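Local structure of DNA ligase (Aquifex aeolicus, 3QWU) at residues A[334-337]-A[338-342]; A[109-112]-A[113-116]; A[136-139]-A[140-143]; A[117-120]-A[121-125]. The protein probably joins nucleic-acid ends with ATP through an adenylating ligase domain, and binds adenosine and calcium. All coordinates share one frame; numbering follows the deposited sequence. Where two conformers were deposited one is given.

Contact 1 of 4, residues A[334-337]-A[338-342]; sequences ERRL and EKEGD
The guanidinium of R336 meets its acids at the edge, close to its own plane: E338 OE1 and, farther off, E340 OE2 both lie there and not over a face. E338 OE1 takes both bonds on the NE side, from R336 NE at 2.7 Å and from R336 NH2 at 2.5 Å. Both donors reach this oxygen on its anti side and somewhat out of the carboxylate plane, and the two flat groups stand nearly upright to one another, 86° apart. The grip is side-on, through NE and NH2, with both nitrogens on a single oxygen. The turn about the CG-CD bond of R336 (chi3 67°) brings NE and NH2 to E338 OE1. Farther on, E340 OE2 stands 4.0 Å from R336 NH2, a long salt bridge.

All three residues lie on strand 330-340, an outer strand of the three-stranded antiparallel sheet, and they are two residues apart, which brings them to one side of it. L337 takes the other side and packs on A316 and I317 of helix 313-325. In the hairpin with strand 343-352, R335 and R336 both face E347, a classic beta bulge; R336 NH1 pairs with E347 OE2, and E340 OE2 with R345 NE.

All three guanidinium nitrogens of R336 face acids, NE and NH2 facing E338 and NH1 facing E347, while E340 OE2 pairs with R345 and only at long range with R336. Such a chain of alternating charges at the surface probably favours the ionised forms throughout, and it ties the end of the strand to its hairpin partner.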
loop_
_atom_site.group_PDB
_atom_site.type_symbol
_atom_site.label_atom_id
_atom_site.label_comp_id
_atom_site.label_asym_id
_atom_site.label_seq_id
_atom_site.Cartn_x
_atom_site.Cartn_y
_atom_site.Cartn_z
ATOM N N GLU A 334 -1.468 -26.244 14.391
ATOM C CA GLU A 334 -0.569 -26.766 15.405
ATOM C C GLU A 334 0.445 -27.688 14.771
ATOM O O GLU A 334 0.068 -28.508 13.970
ATOM C CB GLU A 334 -1.391 -27.562 16.452
ATOM C CG GLU A 334 -0.552 -28.211 17.573
ATOM C CD GLU A 334 -1.370 -29.087 18.527
ATOM O OE1 GLU A 334 -2.399 -28.608 19.052
ATOM O OE2 GLU A 334 -0.962 -30.248 18.778
ATOM N N ARG A 335 1.714 -27.589 15.142
ATOM C CA ARG A 335 2.697 -28.626 14.766
ATOM C C ARG A 335 2.998 -29.539 15.943
ATOM O O ARG A 335 2.833 -30.742 15.837
ATOM C CB ARG A 335 4.008 -28.034 14.274
ATOM C CG ARG A 335 3.877 -26.941 13.243
ATOM C CD ARG A 335 5.199 -26.165 13.104
ATOM N NE ARG A 335 6.265 -26.937 12.476
ATOM C CZ ARG A 335 6.474 -27.036 11.161
ATOM N NH1 ARG A 335 5.692 -26.416 10.265
ATOM N NH2 ARG A 335 7.485 -27.785 10.736
ATOM N N ARG A 336 3.414 -28.962 17.065
ATOM C CA ARG A 336 3.863 -29.726 18.251
ATOM C C ARG A 336 3.248 -29.194 19.564
ATOM O O ARG A 336 3.243 -27.977 19.803
ATOM C CB ARG A 336 5.397 -29.649 18.389
ATOM C CG ARG A 336 6.189 -30.774 17.770
ATOM C CD ARG A 336 7.708 -30.638 18.044
ATOM N NE ARG A 336 8.026 -30.813 19.467
ATOM C CZ ARG A 336 8.650 -29.919 20.253
ATOM N NH1 ARG A 336 9.078 -28.740 19.785
ATOM N NH2 ARG A 336 8.873 -30.228 21.534
ATOM N N LEU A 337 2.726 -30.106 20.388
ATOM C CA LEU A 337 2.350 -29.822 21.768
ATOM C C LEU A 337 2.835 -30.974 22.641
ATOM O O LEU A 337 2.226 -32.033 22.703
ATOM C CB LEU A 337 0.843 -29.604 21.908
ATOM C CG LEU A 337 0.321 -29.059 23.256
ATOM C CD1 LEU A 337 1.069 -27.791 23.804
ATOM C CD2 LEU A 337 -1.168 -28.776 23.145
ATOM N N GLU A 338 3.943 -30.732 23.324
ATOM C CA GLU A 338 4.716 -31.767 24.000
ATOM C C GLU A 338 5.231 -31.294 25.374
ATOM O O GLU A 338 5.767 -30.187 25.493
ATOM C CB GLU A 338 5.956 -32.049 23.159
ATOM C CG GLU A 338 5.968 -33.258 22.276
ATOM C CD GLU A 338 7.417 -33.586 21.891
ATOM O OE1 GLU A 338 8.163 -32.656 21.467
ATOM O OE2 GLU A 338 7.821 -34.754 22.058
ATOM N N LYS A 339 5.133 -32.132 26.396
ATOM C CA LYS A 339 5.873 -31.866 27.617
ATOM C C LYS A 339 7.352 -31.633 27.308
ATOM O O LYS A 339 7.920 -32.259 26.427
ATOM C CB LYS A 339 5.757 -33.016 28.602
ATOM C CG LYS A 339 6.039 -32.591 30.025
ATOM C CD LYS A 339 4.823 -31.919 30.629
ATOM C CE LYS A 339 5.100 -31.459 32.048
ATOM N NZ LYS A 339 6.005 -30.300 31.995
ATOM N N GLU A 340 7.955 -30.696 28.022
ATOM C CA GLU A 340 9.348 -30.334 27.832
ATOM C C GLU A 340 9.758 -29.715 29.159
ATOM O O GLU A 340 9.320 -28.606 29.500
ATOM C CB GLU A 340 9.473 -29.347 26.670
ATOM C CG GLU A 340 10.901 -28.967 26.267
ATOM C CD GLU A 340 10.941 -27.718 25.376
ATOM O OE1 GLU A 340 11.139 -26.601 25.934
ATOM O OE2 GLU A 340 10.763 -27.854 24.130
ATOM N N GLY A 341 10.528 -30.470 29.944
ATOM C CA GLY A 341 10.860 -30.079 31.310
ATOM C C GLY A 341 9.569 -30.066 32.088
ATOM O O GLY A 341 8.794 -31.038 32.006
ATOM N N ASP A 342 9.342 -28.970 32.816
ATOM C CA ASP A 342 8.058 -28.685 33.517
ATOM C C ASP A 342 7.037 -27.855 32.699
ATOM O O ASP A 342 6.000 -27.429 33.245
ATOM C CB ASP A 342 8.308 -27.916 34.821
ATOM C CG ASP A 342 8.757 -28.806 35.950
ATOM O OD1 ASP A 342 8.352 -29.998 35.957
ATOM O OD2 ASP A 342 9.492 -28.300 36.838
#

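Contact 2 of 4, residues A[109-112]-A[113-116]; sequences TDRL and PDLI
Between L112 and I116 the backbone of helix 106-115 closes its last turn, with L112 O accepting from L115 N at 2.9 Å and from I116 N at 2.9 Å. This is a proline-kinked helix end: P113 has no hydrogen to give, D114 N finds no partner one full turn back, and R111 O receives only weak bonds from D114 N and L115 N. I116 is the first residue to leave helical angles.

Among the side chains, R111 and D114 form a salt bridge three residues apart. R111 NE gives its hydrogen to the anti lone pair of D114 OD2 at 3.1 Å (N-H...O 151°), and the oxygen sits 21° out of the guanidinium plane. Successive bends at chi2 (-65°) and chi3 curl the arginine round to make this reach. Its other nitrogens are held too, NH1 by D151 and NH2 by K309 O, while D114 OD2 is also bonded to Y343 OH. D110 is bonded to N315 ND2 and to the backbone N-H groups of R311 and K312, fastening the helix to the C-terminal part of the chain. L115, lying over V152 and L154, brings its CD1 to 4.0 Å from R111 CB.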
loop_
_atom_site.group_PDB
_atom_site.type_symbol
_atom_site.label_atom_id
_atom_site.label_comp_id
_atom_site.label_asym_id
_atom_site.label_seq_id
_atom_site.Cartn_x
_atom_site.Cartn_y
_atom_site.Cartn_z
ATOM N N THR A 109 -1.040 -14.703 30.651
ATOM C CA THR A 109 -1.613 -15.063 31.968
ATOM C C THR A 109 -0.999 -16.341 32.575
ATOM O O THR A 109 -0.740 -16.383 33.764
ATOM C CB THR A 109 -3.141 -15.273 31.915
ATOM O OG1 THR A 109 -3.741 -14.103 31.416
ATOM C CG2 THR A 109 -3.706 -15.601 33.323
ATOM N N ASP A 110 -0.805 -17.379 31.764
ATOM C CA ASP A 110 -0.136 -18.614 32.214
ATOM C C ASP A 110 1.286 -18.332 32.729
ATOM O O ASP A 110 1.749 -18.879 33.723
ATOM C CB ASP A 110 -0.064 -19.582 31.020
ATOM C CG ASP A 110 0.708 -20.855 31.327
ATOM O OD1 ASP A 110 1.936 -20.767 31.493
ATOM O OD2 ASP A 110 0.094 -21.938 31.391
ATOM N N ARG A 111 1.990 -17.479 32.046
ATOM C CA ARG A 111 3.388 -17.281 32.376
ATOM C C ARG A 111 3.708 -16.131 33.354
ATOM O O ARG A 111 4.869 -15.939 33.670
ATOM C CB ARG A 111 4.176 -17.107 31.094
ATOM C CG ARG A 111 4.111 -18.290 30.153
ATOM C CD ARG A 111 4.755 -19.518 30.736
ATOM N NE ARG A 111 6.124 -19.232 31.155
ATOM C CZ ARG A 111 7.163 -19.162 30.338
ATOM N NH1 ARG A 111 8.340 -18.861 30.818
ATOM N NH2 ARG A 111 7.021 -19.388 29.045
ATOM N N LEU A 112 2.695 -15.408 33.863
ATOM C CA LEU A 112 2.903 -14.326 34.841
ATOM C C LEU A 112 3.896 -14.660 35.962
ATOM O O LEU A 112 4.798 -13.876 36.255
ATOM C CB LEU A 112 1.561 -13.893 35.437
ATOM C CG LEU A 112 0.664 -13.056 34.510
ATOM C CD1 LEU A 112 -0.626 -12.536 35.248
ATOM C CD2 LEU A 112 1.444 -11.888 33.900
ATOM N N PRO A 113 3.765 -15.841 36.577
ATOM C CA PRO A 113 4.699 -16.171 37.676
ATOM C C PRO A 113 6.167 -16.326 37.289
ATOM O O PRO A 113 7.064 -16.052 38.073
ATOM C CB PRO A 113 4.129 -17.485 38.242
ATOM C CG PRO A 113 2.614 -17.477 37.788
ATOM C CD PRO A 113 2.690 -16.840 36.429
ATOM N N ASP A 114 6.427 -16.716 36.067
ATOM C CA ASP A 114 7.772 -16.654 35.546
ATOM C C ASP A 114 8.203 -15.280 35.086
ATOM O O ASP A 114 9.407 -15.009 35.022
ATOM C CB ASP A 114 7.889 -17.617 34.395
ATOM C CG ASP A 114 7.656 -19.027 34.824
ATOM O OD1 ASP A 114 8.140 -19.361 35.923
ATOM O OD2 ASP A 114 6.997 -19.783 34.098
ATOM N N LEU A 115 7.253 -14.413 34.734
ATOM C CA LEU A 115 7.589 -13.137 34.134
ATOM C C LEU A 115 7.808 -11.988 35.141
ATOM O O LEU A 115 8.648 -11.083 34.913
ATOM C CB LEU A 115 6.527 -12.748 33.120
ATOM C CG LEU A 115 6.392 -13.678 31.890
ATOM C CD1 LEU A 115 5.151 -13.277 31.133
ATOM C CD2 LEU A 115 7.587 -13.623 30.977
ATOM N N ILE A 116 7.082 -12.020 36.251
ATOM C CA ILE A 116 7.012 -10.875 37.142
ATOM C C ILE A 116 6.407 -11.282 38.480
ATOM O O ILE A 116 5.468 -12.076 38.560
ATOM C CB ILE A 116 6.200 -9.736 36.511
ATOM C CG1 ILE A 116 6.285 -8.494 37.388
ATOM C CG2 ILE A 116 4.703 -10.123 36.297
ATOM C CD1 ILE A 116 5.582 -7.293 36.831
#

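Contact 3 of 4, residues A[136-139]-A[140-143]; sequences PENP and YIEE. With CA (calcium ion), chain D.
N138 and Y140 form the tight part of this loop, which runs between strands 127-134 and 153-161. The amide oxygen of N138 turns back on the chain ahead of it: OD1 accepts from Y140 N at 2.8 Å (N-H...O 148°), closing an Asx turn, and more weakly from I141 N at 3.0 Å. Y140 N does not lie in the plane of that amide but is tilted 33° from it. With chi1 at 84°, CG of N138 sits between its own backbone N and carbonyl carbon, and this is what swings OD1 over the following peptides. The other end of the amide is held as well, ND2 by G135 O. Alongside, the ring of P139 leans obliquely on the Y140 ring, CD to CD2 3.8 Å. Helix 313-325 closes in on this pair through L319, L322 and L323, and the Y84 and Y140 rings meet at an oblique angle.

Past I141 the packing within the loop gives way. The side chain of E143 leaves 136-139 altogether and runs out, extended beyond CG, to a watery metal site. Its OE1 binds the calcium ion at 2.5 Å, whereas OE2, at 3.3 Å, is no ligand. Two waters, at 2.2 Å and 2.4 Å from calcium, bind with it, and D82 and D239 complete the site as modelled.

One end of the loop is thus fixed by neutral amide bonds and the other supplies a negative charge to a cation. Coordination through a single oxygen, beside waters and two more acids, is a hard, oxygen-only setting well suited to a divalent metal.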
loop_
_atom_site.group_PDB
_atom_site.type_symbol
_atom_site.label_atom_id
_atom_site.label_comp_id
_atom_site.label_asym_id
_atom_site.label_seq_id
_atom_site.Cartn_x
_atom_site.Cartn_y
_atom_site.Cartn_z
ATOM N N PRO A 136 12.061 -14.203 21.640
ATOM C CA PRO A 136 11.930 -14.921 20.391
ATOM C C PRO A 136 10.885 -16.037 20.467
ATOM O O PRO A 136 10.406 -16.499 19.438
ATOM C CB PRO A 136 13.307 -15.527 20.201
ATOM C CG PRO A 136 13.803 -15.748 21.627
ATOM C CD PRO A 136 13.251 -14.593 22.403
ATOM N N GLU A 137 10.530 -16.473 21.665
ATOM C CA GLU A 137 9.541 -17.518 21.775
ATOM C C GLU A 137 8.192 -17.024 22.337
ATOM O O GLU A 137 7.735 -17.491 23.370
ATOM C CB GLU A 137 10.130 -18.635 22.624
ATOM C CG GLU A 137 11.416 -19.164 22.058
ATOM C CD GLU A 137 12.101 -20.143 22.987
ATOM O OE1 GLU A 137 11.486 -20.647 23.957
ATOM O OE2 GLU A 137 13.280 -20.409 22.749
ATOM N N ASN A 138 7.568 -16.090 21.633
ATOM C CA ASN A 138 6.240 -15.634 21.928
ATOM C C ASN A 138 5.323 -15.890 20.736
ATOM O O ASN A 138 5.790 -16.131 19.660
ATOM C CB ASN A 138 6.232 -14.156 22.338
ATOM C CG ASN A 138 6.209 -13.205 21.161
ATOM O OD1 ASN A 138 5.152 -12.872 20.626
ATOM N ND2 ASN A 138 7.383 -12.748 20.764
ATOM N N PRO A 139 3.996 -15.869 20.945
ATOM C CA PRO A 139 3.131 -16.328 19.871
ATOM C C PRO A 139 2.570 -15.219 19.052
ATOM O O PRO A 139 1.827 -15.487 18.151
ATOM C CB PRO A 139 1.993 -17.031 20.620
ATOM C CG PRO A 139 2.018 -16.394 22.040
ATOM C CD PRO A 139 3.223 -15.523 22.141
ATOM N N TYR A 140 2.927 -13.981 19.331
ATOM C CA TYR A 140 2.342 -12.860 18.597
ATOM C C TYR A 140 3.252 -12.201 17.528
ATOM O O TYR A 140 2.764 -11.658 16.562
ATOM C CB TYR A 140 1.925 -11.801 19.598
ATOM C CG TYR A 140 0.784 -12.227 20.466
ATOM C CD1 TYR A 140 -0.455 -12.414 19.935
ATOM C CD2 TYR A 140 0.969 -12.477 21.824
ATOM C CE1 TYR A 140 -1.509 -12.787 20.733
ATOM C CE2 TYR A 140 -0.056 -12.860 22.624
ATOM C CZ TYR A 140 -1.314 -13.020 22.077
ATOM O OH TYR A 140 -2.371 -13.397 22.856
ATOM N N ILE A 141 4.558 -12.269 17.723
ATOM C CA ILE A 141 5.525 -11.432 17.039
ATOM C C ILE A 141 6.749 -12.319 16.785
ATOM O O ILE A 141 7.307 -12.919 17.710
ATOM C CB ILE A 141 5.882 -10.234 17.982
ATOM C CG1 ILE A 141 4.657 -9.318 18.151
ATOM C CG2 ILE A 141 7.063 -9.416 17.493
ATOM C CD1 ILE A 141 4.152 -8.712 16.846
ATOM N N GLU A 142 7.107 -12.467 15.522
ATOM C CA GLU A 142 8.268 -13.214 15.080
ATOM C C GLU A 142 9.542 -12.576 15.625
ATOM O O GLU A 142 10.440 -13.240 16.119
ATOM C CB GLU A 142 8.248 -13.132 13.560
ATOM C CG GLU A 142 9.424 -13.697 12.820
ATOM C CD GLU A 142 9.418 -13.215 11.375
ATOM O OE1 GLU A 142 8.341 -12.704 10.945
ATOM O OE2 GLU A 142 10.480 -13.332 10.704
ATOM N N GLU A 143 9.598 -11.239 15.520
ATOM C CA GLU A 143 10.782 -10.447 15.941
ATOM C C GLU A 143 11.026 -10.469 17.449
ATOM O O GLU A 143 10.088 -10.589 18.246
ATOM C CB GLU A 143 10.645 -8.943 15.538
ATOM C CG GLU A 143 10.794 -8.603 14.026
ATOM C CD GLU A 143 10.801 -7.071 13.746
ATOM O OE1 GLU A 143 9.727 -6.417 13.855
ATOM O OE2 GLU A 143 11.895 -6.518 13.399
HETATM CA CA CA D . 10.140 -4.023 14.608
HETATM O O HOH W 1 9.032 -2.074 14.619
HETATM O O HOH W 2 7.884 -4.377 15.159
#

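Contact 4 of 4, residues A[117-120]-A[121-125]; sequences DLRI and LDENP
Hydrogen bonds between I120 and N124 finish the short helix 119-123. N124, the first residue beyond it, sends its side chain back one turn to the carbonyl of I120: ND2 gives a hydrogen to I120 O at 2.8 Å, fairly straight at 160°, on a lone pair and in the planes of both amides. N124 N adds a weak bond to the same oxygen. Within the helix D122 N reaches L118 O and E123 N reaches R119 O. At the start, D117 OD1 accepts from R119 N at 3.3 Å, an Asx turn in which the N-H comes from above the carboxylate plane.

Apolar contact falls to L118 and L121, whose side chains run the same way, CD2 of L118 at 3.6 Å from CD1 of L121. Together they lie on I129 of strand 127-134. L121 also lies on L127 of that strand, as does I120, which rests on L176 and Y180 of helix 170-180 too.

Among the charged groups, R119 and E123 are aligned one turn apart, but NE to OE2 is 3.8 Å, a long salt bridge; E123 OE1 is hydrogen-bonded to Y180 OH. D122 OD1 turns to K90 and Y95.

Both helix ends are therefore served by side chains, a carboxylate for an early N-H and an amide for a late carbonyl. The negative charge of D117 close to the N-terminus probably sits favourably with the helix dipole.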
loop_
_atom_site.group_PDB
_atom_site.type_symbol
_atom_site.label_atom_id
_atom_site.label_comp_id
_atom_site.label_asym_id
_atom_site.label_seq_id
_atom_site.Cartn_x
_atom_site.Cartn_y
_atom_site.Cartn_z
ATOM N N ASP A 117 6.986 -10.753 39.542
ATOM C CA ASP A 117 6.504 -10.950 40.897
ATOM C C ASP A 117 5.362 -9.928 41.153
ATOM O O ASP A 117 5.555 -8.720 41.001
ATOM C CB ASP A 117 7.705 -10.773 41.840
ATOM C CG ASP A 117 7.333 -10.658 43.326
ATOM O OD1 ASP A 117 6.238 -11.135 43.772
ATOM O OD2 ASP A 117 8.187 -10.057 44.050
ATOM N N LEU A 118 4.209 -10.426 41.595
ATOM C CA LEU A 118 2.996 -9.648 41.701
ATOM C C LEU A 118 2.534 -9.321 43.144
ATOM O O LEU A 118 1.366 -8.958 43.368
ATOM C CB LEU A 118 1.897 -10.334 40.882
ATOM C CG LEU A 118 2.120 -10.127 39.360
ATOM C CD1 LEU A 118 1.082 -10.916 38.535
ATOM C CD2 LEU A 118 2.108 -8.605 38.942
ATOM N N ARG A 119 3.470 -9.413 44.094
ATOM C CA ARG A 119 3.366 -8.787 45.441
ATOM C C ARG A 119 2.847 -7.358 45.365
ATOM O O ARG A 119 1.955 -6.979 46.115
ATOM C CB ARG A 119 4.762 -8.756 46.108
ATOM C CG ARG A 119 4.822 -8.471 47.589
ATOM C CD ARG A 119 6.251 -8.715 48.135
ATOM N NE ARG A 119 6.890 -7.490 48.663
ATOM C CZ ARG A 119 7.990 -6.888 48.178
ATOM N NH1 ARG A 119 8.637 -7.374 47.114
ATOM N NH2 ARG A 119 8.460 -5.768 48.756
ATOM N N ILE A 120 3.414 -6.565 44.459
ATOM C CA ILE A 120 2.920 -5.179 44.214
ATOM C C ILE A 120 1.382 -5.065 44.056
ATOM O O ILE A 120 0.756 -4.168 44.605
ATOM C CB ILE A 120 3.629 -4.523 43.020
ATOM C CG1 ILE A 120 3.121 -3.097 42.785
ATOM C CG2 ILE A 120 3.404 -5.313 41.747
ATOM C CD1 ILE A 120 3.864 -2.367 41.656
ATOM N N LEU A 121 0.771 -5.989 43.350
ATOM C CA LEU A 121 -0.687 -5.997 43.235
ATOM C C LEU A 121 -1.309 -6.441 44.569
ATOM O O LEU A 121 -2.266 -5.821 45.061
ATOM C CB LEU A 121 -1.178 -6.887 42.049
ATOM C CG LEU A 121 -0.702 -6.462 40.621
ATOM C CD1 LEU A 121 -1.232 -7.379 39.515
ATOM C CD2 LEU A 121 -1.043 -4.986 40.293
ATOM N N ASP A 122 -0.768 -7.480 45.184
ATOM C CA ASP A 122 -1.280 -7.889 46.483
ATOM C C ASP A 122 -1.350 -6.695 47.433
ATOM O O ASP A 122 -2.333 -6.558 48.180
ATOM C CB ASP A 122 -0.434 -8.992 47.096
ATOM C CG ASP A 122 -0.472 -10.275 46.281
ATOM O OD1 ASP A 122 -1.445 -10.477 45.519
ATOM O OD2 ASP A 122 0.473 -11.075 46.388
ATOM N N GLU A 123 -0.333 -5.838 47.403
ATOM C CA GLU A 123 -0.243 -4.700 48.317
ATOM C C GLU A 123 -0.929 -3.457 47.777
ATOM O O GLU A 123 -1.213 -2.562 48.519
ATOM C CB GLU A 123 1.225 -4.376 48.664
ATOM C CG GLU A 123 1.913 -5.586 49.327
ATOM C CD GLU A 123 3.315 -5.323 49.854
ATOM O OE1 GLU A 123 3.888 -4.246 49.626
ATOM O OE2 GLU A 123 3.858 -6.208 50.513
ATOM N N ASN A 124 -1.176 -3.409 46.480
ATOM C CA ASN A 124 -1.801 -2.284 45.831
ATOM C C ASN A 124 -2.758 -2.838 44.778
ATOM O O ASN A 124 -2.499 -2.701 43.597
ATOM C CB ASN A 124 -0.728 -1.420 45.173
ATOM C CG ASN A 124 0.477 -1.118 46.120
ATOM O OD1 ASN A 124 0.493 -0.062 46.758
ATOM N ND2 ASN A 124 1.472 -2.048 46.207
ATOM N N PRO A 125 -3.882 -3.474 45.200
ATOM C CA PRO A 125 -4.841 -4.118 44.234
ATOM C C PRO A 125 -5.570 -3.208 43.222
ATOM O O PRO A 125 -6.218 -3.702 42.318
ATOM C CB PRO A 125 -5.855 -4.842 45.148
ATOM C CG PRO A 125 -5.682 -4.215 46.488
ATOM C CD PRO A 125 -4.255 -3.743 46.600
#

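Contacts 2 and 4 are consecutive in the chain and touch: L112 CD1 packs at 4.0 Å from L118 CD1, joining helix 106-115 to helix 119-123. Contact 3 comes near contacts 1 and 2 without touching, nearest atoms about 6 Å apart; contact 4 stays about 16 Å or more from contacts 1 and 3. Shared partners bridge the shorter gaps, R345 pairing with E340 of contact 1 and E137 of contact 3, and D151 with R111 and the backbone of E137. Contact 3 holds a calcium ligand, and its I141 side chain is about 10 Å from the adenosine. L115 of contact 2 is about 14 Å from it, while contacts 1 and 4 lie away from the sites.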